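Local coordinates for cutinase-like protein (Cryptococcus sp., PDB 2CZQ) that probably hydrolyses carboxylic esters, as a cutinase-like enzyme with the alpha/beta hydrolase fold, at residues V10-R15 with R65-G70. Sequence-based numbering, arbitrary orientation. Where two conformers were deposited one is given.
Sequences VLINTR and RRINSG
Val10 meets the guanidinium end of Arg66, the two side chains reaching for each other from opposite directions. Its CG2 methyl makes the nearest approach, 3.5 Å from Arg66 NH2, and CZ of the same group follows at 3.9 Å from CG2. The valine lies over one face of the flat group, with CG1 3.9 Å above that plane and displaced toward its rim. Arg66 NH2 is hydrogen-bonded to O2 of a citric acid molecule, probably from the crystallisation liquor. Leu11, on the other face of the sheet, packs against helix 28-37. Two residues on from Val10, Ile12 again turns its side chain to the helix, as the alternation of a strand demands. With CG1-CD1 extended, CD1 is carried out to the helix and touches two consecutive residues, 3.8 Å from Arg66 CG and 3.8 Å from Ile67 CG1. The isoleucines cross at about a right angle, a purely apolar touch. Arg66 serves both strand residues because its chain is bent: with CG anti to the backbone N (chi1 -177°), the methylene packs on Ile12, and the turn at chi2 (64°) redirects the rest toward Val10. Aliphatic stem and charged head are thus shared out between the two. Tyr79 of strand 78-84 touches both Val10 and Ile12, while Tyr44 of strand 41-45 touches Val10 and Arg66. Strand 10-14 and helix 65-70 run nearly antiparallel (163°), their axes 10.4 Å apart, the layer packing of a helix on a parallel sheet that characterises the three-layered alpha/beta hydrolase fold of cutinases.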
loop_
_atom_site.group_PDB
_atom_site.type_symbol
_atom_site.label_atom_id
_atom_site.label_comp_id
_atom_site.label_asym_id
_atom_site.label_seq_id
_atom_site.Cartn_x
_atom_site.Cartn_y
_atom_site.Cartn_z
ATOM N N VAL A 10 -7.863 10.121 3.390
ATOM C CA VAL A 10 -8.332 8.764 3.603
ATOM C C VAL A 10 -7.160 7.813 3.412
ATOM O O VAL A 10 -6.424 7.904 2.421
ATOM C CB VAL A 10 -9.470 8.383 2.634
ATOM C CG1 VAL A 10 -10.081 7.049 3.025
ATOM C CG2 VAL A 10 -10.541 9.459 2.602
ATOM N N LEU A 11 -7.006 6.915 4.379
ATOM C CA LEU A 11 -6.059 5.814 4.300
ATOM C C LEU A 11 -6.854 4.615 3.808
ATOM O O LEU A 11 -7.600 3.996 4.568
ATOM C CB LEU A 11 -5.428 5.552 5.673
ATOM C CG LEU A 11 -4.832 6.781 6.376
ATOM C CD1 LEU A 11 -4.359 6.431 7.776
ATOM C CD2 LEU A 11 -3.692 7.393 5.568
ATOM N N ILE A 12 -6.748 4.344 2.512
ATOM C CA ILE A 12 -7.459 3.235 1.901
ATOM C C ILE A 12 -6.547 2.030 2.008
ATOM O O ILE A 12 -5.450 2.035 1.444
ATOM C CB ILE A 12 -7.785 3.535 0.415
ATOM C CG1 ILE A 12 -8.785 4.692 0.293
ATOM C CG2 ILE A 12 -8.296 2.269 -0.296
ATOM C CD1 ILE A 12 -9.022 5.174 -1.133
ATOM N N ASN A 13 -6.989 1.011 2.736
ATOM C CA ASN A 13 -6.163 -0.174 2.919
ATOM C C ASN A 13 -6.873 -1.426 2.450
ATOM O O ASN A 13 -8.056 -1.637 2.749
ATOM C CB ASN A 13 -5.667 -0.307 4.368
ATOM C CG ASN A 13 -6.744 -0.788 5.324
ATOM O OD1 ASN A 13 -6.767 -1.961 5.705
ATOM N ND2 ASN A 13 -7.642 0.111 5.717
ATOM N N THR A 14 -6.138 -2.240 1.697
ATOM C CA THR A 14 -6.650 -3.478 1.144
ATOM C C THR A 14 -5.888 -4.638 1.771
ATOM O O THR A 14 -4.652 -4.696 1.723
ATOM C CB THR A 14 -6.517 -3.472 -0.381
ATOM O OG1 THR A 14 -7.120 -2.281 -0.897
ATOM C CG2 THR A 14 -7.316 -4.613 -1.003
ATOM N N ARG A 15 -6.642 -5.558 2.361
ATOM C CA ARG A 15 -6.092 -6.584 3.233
ATOM C C ARG A 15 -5.624 -7.826 2.483
ATOM O O ARG A 15 -5.863 -7.985 1.280
ATOM C CB ARG A 15 -7.129 -6.966 4.286
ATOM C CG ARG A 15 -8.250 -7.841 3.765
ATOM C CD ARG A 15 -9.439 -7.833 4.680
ATOM N NE ARG A 15 -10.480 -8.788 4.314
ATOM C CZ ARG A 15 -11.420 -8.571 3.405
ATOM N NH1 ARG A 15 -11.453 -7.433 2.721
ATOM N NH2 ARG A 15 -12.341 -9.497 3.181
ATOM N N ARG A 65 -13.333 3.118 -6.615
ATOM C CA ARG A 65 -14.639 3.649 -6.225
ATOM C C ARG A 65 -14.503 4.651 -5.076
ATOM O O ARG A 65 -15.070 5.749 -5.132
ATOM C CB ARG A 65 -15.598 2.516 -5.851
ATOM C CG ARG A 65 -16.925 2.969 -5.244
ATOM C CD ARG A 65 -17.496 1.984 -4.230
ATOM N NE ARG A 65 -17.502 2.511 -2.865
ATOM C CZ ARG A 65 -16.451 2.548 -2.048
ATOM N NH1 ARG A 65 -15.270 2.100 -2.441
ATOM N NH2 ARG A 65 -16.583 3.048 -0.827
ATOM N N ARG A 66 -13.756 4.280 -4.037
ATOM C CA ARG A 66 -13.578 5.166 -2.890
ATOM C C ARG A 66 -12.843 6.445 -3.278
ATOM O O ARG A 66 -13.213 7.534 -2.831
ATOM C CB ARG A 66 -12.867 4.459 -1.727
ATOM C CG ARG A 66 -12.727 5.312 -0.473
ATOM C CD ARG A 66 -14.063 5.677 0.138
ATOM N NE ARG A 66 -13.994 6.557 1.300
ATOM C CZ ARG A 66 -13.894 7.885 1.251
ATOM N NH1 ARG A 66 -13.796 8.517 0.088
ATOM N NH2 ARG A 66 -13.893 8.586 2.378
ATOM N N ILE A 67 -11.808 6.314 -4.106
ATOM C CA ILE A 67 -11.069 7.481 -4.576
ATOM C C ILE A 67 -12.007 8.450 -5.295
ATOM O O ILE A 67 -12.038 9.650 -4.998
ATOM C CB ILE A 67 -9.914 7.061 -5.509
ATOM C CG1 ILE A 67 -8.821 6.345 -4.716
ATOM C CG2 ILE A 67 -9.352 8.274 -6.267
ATOM C CD1 ILE A 67 -7.788 5.665 -5.594
ATOM N N ASN A 68 -12.772 7.924 -6.245
ATOM C CA ASN A 68 -13.628 8.769 -7.059
ATOM C C ASN A 68 -14.798 9.355 -6.278
ATOM O O ASN A 68 -15.152 10.517 -6.474
ATOM C CB ASN A 68 -14.088 8.020 -8.306
ATOM C CG ASN A 68 -12.957 7.797 -9.301
ATOM O OD1 ASN A 68 -11.995 8.560 -9.354
ATOM N ND2 ASN A 68 -13.072 6.739 -10.095
ATOM N N SER A 69 -15.378 8.576 -5.370
ATOM C CA SER A 69 -16.477 9.087 -4.551
ATOM C C SER A 69 -16.007 10.221 -3.649
ATOM O O SER A 69 -16.715 11.218 -3.480
ATOM C CB SER A 69 -17.073 7.974 -3.686
ATOM O OG SER A 69 -17.723 6.995 -4.470
ATOM N N GLY A 70 -14.809 10.075 -3.084
ATOM C CA GLY A 70 -14.235 11.116 -2.257
ATOM C C GLY A 70 -13.994 12.389 -3.043
ATOM O O GLY A 70 -14.316 13.483 -2.575
#